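PDB 5YY3: cyclopenase asqI from Emericella nidulans, which catalyses the zinc-dependent ring contraction of 4'-methoxycyclopenin to 4'-methoxyviridicatin, with release of methyl isocyanate, in aspoquinolone biosynthesis. Local coordinates for residues 138-147 with 180-191. Numbering follows the deposited sequence.
Sequences PPPLKNHPFF and YDLNDSHYYWHM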
loop_
_atom_site.group_PDB
_atom_site.type_symbol
_atom_site.label_atom_id
_atom_site.label_comp_id
_atom_site.label_asym_id
_atom_site.label_seq_id
_atom_site.Cartn_x
_atom_site.Cartn_y
_atom_site.Cartn_z
ATOM N N PRO A 138 -40.482 15.325 11.778
ATOM C CA PRO A 138 -39.587 16.039 10.863
ATOM C C PRO A 138 -39.229 15.105 9.707
ATOM O O PRO A 138 -39.154 13.894 9.916
ATOM C CB PRO A 138 -38.371 16.385 11.730
ATOM C CG PRO A 138 -38.561 15.635 13.020
ATOM C CD PRO A 138 -39.999 15.329 13.166
ATOM N N PRO A 139 -39.041 15.655 8.497
ATOM C CA PRO A 139 -38.817 14.818 7.312
ATOM C C PRO A 139 -37.552 13.970 7.411
ATOM O O PRO A 139 -36.657 14.277 8.199
ATOM C CB PRO A 139 -38.687 15.844 6.172
ATOM C CG PRO A 139 -39.361 17.078 6.685
ATOM C CD PRO A 139 -39.092 17.089 8.167
ATOM N N PRO A 140 -37.492 12.895 6.625
ATOM C CA PRO A 140 -36.241 12.166 6.411
ATOM C C PRO A 140 -35.121 13.118 5.997
ATOM O O PRO A 140 -35.402 14.093 5.316
ATOM C CB PRO A 140 -36.594 11.200 5.273
ATOM C CG PRO A 140 -38.058 10.932 5.468
ATOM C CD PRO A 140 -38.648 12.218 6.007
ATOM N N LEU A 141 -33.885 12.848 6.405
ATOM C CA LEU A 141 -32.749 13.645 5.956
ATOM C C LEU A 141 -32.705 13.693 4.435
ATOM O O LEU A 141 -32.190 14.650 3.854
ATOM C CB LEU A 141 -31.430 13.083 6.496
ATOM C CG LEU A 141 -30.128 13.703 5.959
ATOM C CD1 LEU A 141 -30.011 15.119 6.426
ATOM C CD2 LEU A 141 -28.897 12.888 6.388
ATOM N N LYS A 142 -33.266 12.664 3.796
ATOM C CA LYS A 142 -33.242 12.575 2.349
ATOM C C LYS A 142 -33.989 13.734 1.694
ATOM O O LYS A 142 -33.722 14.074 0.550
ATOM C CB LYS A 142 -33.833 11.255 1.864
ATOM C CG LYS A 142 -33.323 10.946 0.449
ATOM C CD LYS A 142 -34.302 10.172 -0.433
ATOM C CE LYS A 142 -33.871 10.202 -1.921
ATOM N NZ LYS A 142 -33.139 11.458 -2.257
ATOM N N ASN A 143 -34.927 14.342 2.410
ATOM C CA ASN A 143 -35.676 15.460 1.853
ATOM C C ASN A 143 -34.913 16.778 1.881
ATOM O O ASN A 143 -35.344 17.741 1.250
ATOM C CB ASN A 143 -37.018 15.645 2.583
ATOM C CG ASN A 143 -38.025 14.558 2.257
ATOM O OD1 ASN A 143 -37.692 13.546 1.637
ATOM N ND2 ASN A 143 -39.280 14.782 2.648
ATOM N N HIS A 144 -33.797 16.820 2.606
ATOM C CA HIS A 144 -33.030 18.042 2.764
ATOM C C HIS A 144 -32.575 18.543 1.397
ATOM O O HIS A 144 -32.223 17.738 0.529
ATOM C CB HIS A 144 -31.838 17.796 3.688
ATOM C CG HIS A 144 -31.116 19.042 4.090
ATOM N ND1 HIS A 144 -30.286 19.736 3.234
ATOM C CD2 HIS A 144 -31.102 19.724 5.262
ATOM C CE1 HIS A 144 -29.789 20.790 3.860
ATOM N NE2 HIS A 144 -30.270 20.807 5.093
ATOM N N PRO A 145 -32.617 19.873 1.193
ATOM C CA PRO A 145 -32.211 20.506 -0.071
ATOM C C PRO A 145 -30.865 20.024 -0.625
ATOM O O PRO A 145 -30.692 20.011 -1.844
ATOM C CB PRO A 145 -32.125 21.993 0.300
ATOM C CG PRO A 145 -33.149 22.163 1.361
ATOM C CD PRO A 145 -33.175 20.859 2.142
ATOM N N PHE A 146 -29.930 19.643 0.244
ATOM C CA PHE A 146 -28.599 19.230 -0.207
ATOM C C PHE A 146 -28.635 17.888 -0.951
ATOM O O PHE A 146 -27.715 17.561 -1.698
ATOM C CB PHE A 146 -27.620 19.134 0.970
ATOM C CG PHE A 146 -27.198 20.465 1.538
ATOM C CD1 PHE A 146 -27.759 21.648 1.095
ATOM C CD2 PHE A 146 -26.222 20.524 2.518
ATOM C CE1 PHE A 146 -27.360 22.868 1.627
ATOM C CE2 PHE A 146 -25.821 21.727 3.051
ATOM C CZ PHE A 146 -26.390 22.906 2.604
ATOM N N PHE A 147 -29.698 17.120 -0.739
ATOM C CA PHE A 147 -29.899 15.854 -1.436
ATOM C C PHE A 147 -30.450 16.034 -2.845
ATOM O O PHE A 147 -30.941 15.082 -3.442
ATOM C CB PHE A 147 -30.840 14.945 -0.638
ATOM C CG PHE A 147 -30.144 14.130 0.419
ATOM C CD1 PHE A 147 -29.652 14.729 1.565
ATOM C CD2 PHE A 147 -29.975 12.771 0.261
ATOM C CE1 PHE A 147 -29.007 13.982 2.532
ATOM C CE2 PHE A 147 -29.346 12.024 1.226
ATOM C CZ PHE A 147 -28.854 12.629 2.358
ATOM N N TYR A 180 -26.053 6.680 5.201
ATOM C CA TYR A 180 -27.276 7.469 5.247
ATOM C C TYR A 180 -27.954 7.369 6.603
ATOM O O TYR A 180 -28.424 8.364 7.140
ATOM C CB TYR A 180 -28.289 7.031 4.166
ATOM C CG TYR A 180 -29.595 7.767 4.362
ATOM C CD1 TYR A 180 -29.716 9.105 3.981
ATOM C CD2 TYR A 180 -30.674 7.169 5.020
ATOM C CE1 TYR A 180 -30.886 9.811 4.199
ATOM C CE2 TYR A 180 -31.850 7.872 5.245
ATOM C CZ TYR A 180 -31.940 9.198 4.832
ATOM O OH TYR A 180 -33.088 9.913 5.036
ATOM N N ASP A 181 -28.041 6.156 7.143
ATOM C CA ASP A 181 -28.823 5.953 8.340
ATOM C C ASP A 181 -28.073 6.455 9.571
ATOM O O ASP A 181 -28.692 6.907 10.532
ATOM C CB ASP A 181 -29.226 4.474 8.461
ATOM C CG ASP A 181 -30.172 4.043 7.335
ATOM O OD1 ASP A 181 -31.374 4.387 7.409
ATOM O OD2 ASP A 181 -29.717 3.387 6.364
ATOM N N LEU A 182 -26.749 6.391 9.558
ATOM C CA LEU A 182 -26.004 7.071 10.610
ATOM C C LEU A 182 -26.296 8.564 10.526
ATOM O O LEU A 182 -26.553 9.219 11.530
ATOM C CB LEU A 182 -24.501 6.821 10.489
ATOM C CG LEU A 182 -23.585 7.655 11.380
ATOM C CD1 LEU A 182 -23.901 7.424 12.844
ATOM C CD2 LEU A 182 -22.115 7.346 11.088
ATOM N N ASN A 183 -26.276 9.100 9.319
ATOM C CA ASN A 183 -26.448 10.525 9.162
ATOM C C ASN A 183 -27.868 10.966 9.462
ATOM O O ASN A 183 -28.077 12.004 10.117
ATOM C CB ASN A 183 -26.037 10.946 7.762
ATOM C CG ASN A 183 -24.561 11.239 7.672
ATOM O OD1 ASN A 183 -24.129 12.352 7.971
ATOM N ND2 ASN A 183 -23.769 10.231 7.294
ATOM N N ASP A 184 -28.850 10.184 9.025
ATOM C CA ASP A 184 -30.222 10.545 9.357
ATOM C C ASP A 184 -30.444 10.417 10.861
ATOM O O ASP A 184 -31.134 11.237 11.450
ATOM C CB ASP A 184 -31.265 9.698 8.611
ATOM C CG ASP A 184 -32.695 10.010 9.076
ATOM O OD1 ASP A 184 -33.204 11.103 8.735
ATOM O OD2 ASP A 184 -33.288 9.185 9.818
ATOM N N SER A 185 -29.854 9.398 11.483
ATOM C CA SER A 185 -29.986 9.228 12.933
ATOM C C SER A 185 -29.391 10.404 13.711
ATOM O O SER A 185 -29.974 10.894 14.687
ATOM C CB SER A 185 -29.318 7.926 13.380
ATOM O OG SER A 185 -28.997 7.984 14.758
ATOM N N HIS A 186 -28.207 10.830 13.288
ATOM C CA HIS A 186 -27.487 11.915 13.929
ATOM C C HIS A 186 -28.272 13.214 13.776
ATOM O O HIS A 186 -28.293 14.065 14.666
ATOM C CB HIS A 186 -26.099 12.038 13.304
ATOM C CG HIS A 186 -25.306 13.219 13.774
ATOM N ND1 HIS A 186 -24.581 13.210 14.945
ATOM C CD2 HIS A 186 -25.097 14.434 13.206
ATOM C CE1 HIS A 186 -23.961 14.366 15.082
ATOM N NE2 HIS A 186 -24.255 15.125 14.041
ATOM N N TYR A 187 -28.914 13.343 12.624
ATOM C CA TYR A 187 -29.676 14.525 12.246
ATOM C C TYR A 187 -30.897 14.684 13.144
ATOM O O TYR A 187 -31.195 15.778 13.618
ATOM C CB TYR A 187 -30.052 14.387 10.780
ATOM C CG TYR A 187 -31.103 15.294 10.191
ATOM C CD1 TYR A 187 -30.808 16.613 9.836
ATOM C CD2 TYR A 187 -32.366 14.796 9.879
ATOM C CE1 TYR A 187 -31.760 17.427 9.237
ATOM C CE2 TYR A 187 -33.321 15.592 9.281
ATOM C CZ TYR A 187 -33.012 16.905 8.957
ATOM O OH TYR A 187 -33.973 17.694 8.367
ATOM N N TYR A 188 -31.586 13.580 13.401
ATOM C CA TYR A 188 -32.724 13.615 14.296
ATOM C C TYR A 188 -32.261 13.771 15.745
ATOM O O TYR A 188 -32.928 14.422 16.543
ATOM C CB TYR A 188 -33.583 12.349 14.121
ATOM C CG TYR A 188 -34.813 12.300 15.015
ATOM C CD1 TYR A 188 -35.828 13.256 14.902
ATOM C CD2 TYR A 188 -34.964 11.300 15.970
ATOM C CE1 TYR A 188 -36.960 13.219 15.728
ATOM C CE2 TYR A 188 -36.097 11.247 16.797
ATOM C CZ TYR A 188 -37.089 12.207 16.671
ATOM O OH TYR A 188 -38.200 12.147 17.491
ATOM N N TRP A 189 -31.113 13.190 16.076
ATOM C CA TRP A 189 -30.623 13.219 17.449
ATOM C C TRP A 189 -30.505 14.646 17.959
ATOM O O TRP A 189 -30.831 14.945 19.101
ATOM C CB TRP A 189 -29.266 12.521 17.563
ATOM C CG TRP A 189 -28.806 12.293 18.980
ATOM C CD1 TRP A 189 -29.110 11.231 19.771
ATOM C CD2 TRP A 189 -27.954 13.141 19.766
ATOM N NE1 TRP A 189 -28.504 11.361 21.000
ATOM C CE2 TRP A 189 -27.788 12.526 21.020
ATOM C CE3 TRP A 189 -27.312 14.359 19.527
ATOM C CZ2 TRP A 189 -27.019 13.085 22.036
ATOM C CZ3 TRP A 189 -26.538 14.919 20.549
ATOM C CH2 TRP A 189 -26.402 14.279 21.780
ATOM N N HIS A 190 -30.033 15.530 17.097
ATOM C CA HIS A 190 -29.822 16.904 17.500
ATOM C C HIS A 190 -31.158 17.608 17.686
ATOM O O HIS A 190 -31.297 18.442 18.582
ATOM C CB HIS A 190 -28.922 17.611 16.493
ATOM C CG HIS A 190 -27.481 17.222 16.629
ATOM N ND1 HIS A 190 -26.828 17.230 17.844
ATOM C CD2 HIS A 190 -26.585 16.772 15.724
ATOM C CE1 HIS A 190 -25.583 16.825 17.678
ATOM N NE2 HIS A 190 -25.410 16.540 16.402
ATOM N N MET A 191 -32.155 17.249 16.875
ATOM C CA MET A 191 -33.486 17.784 17.098
ATOM C C MET A 191 -33.993 17.307 18.453
ATOM O O MET A 191 -34.594 18.074 19.204
ATOM C CB MET A 191 -34.446 17.372 15.992
ATOM C CG MET A 191 -34.005 17.830 14.618
ATOM S SD MET A 191 -35.161 17.249 13.382
ATOM C CE MET A 191 -34.230 17.453 11.880
HETATM O O HOH W 1 -35.092 17.216 5.922
#
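Leu141 and Tyr187 both hold CG anti to the backbone N (chi1 172° and 166°), so the two side chains meet; chi2 of Leu141 then sets its CD1 over the tyrosine ring. The contact lies in the hemocyanin/tyrosinase-like helical domain, which binds zinc in this enzyme. A proline-rich loop packs here on the helix that carries two of the three zinc ligands, His186 and His190; His218 is the third. CD1 of Leu141 sits 3.9 Å from the Tyr187 ring centroid, a CH-pi contact close to the ring normal. Met191 CE lies over the opposite face, toward the rim. The other branch, CD2, packs 3.7 Å from CB of Asn183.

Polar bonds hold the start of the 3-10 turn 141-143. Leu141 N donates to Asp184 OD1 at 3.0 Å. The N-H approaches OD1 from the anti side, 28° out of the carboxylate plane. Asp184 also forms salt bridges with Arg536 and Arg554, so this buried carboxylate is probably ionised. Arg554 also donates hydrogen bonds to Pro138 O and Pro139 O, tying loop to helix. Lys142 N, lying near the Tyr180 ring plane, gives a weak, bent hydrogen bond to Tyr180 OH. Phe147 CZ reaches the same ring's edge, 3.9 Å from CE1 of Tyr180.

At the other end, Pro138 CB touches Met191 SD at 3.7 Å. One water bridges loop and helix: it donates to Pro140 O and is hydrogen-bonded to Tyr187 OH, 2.7 Å from the water oxygen.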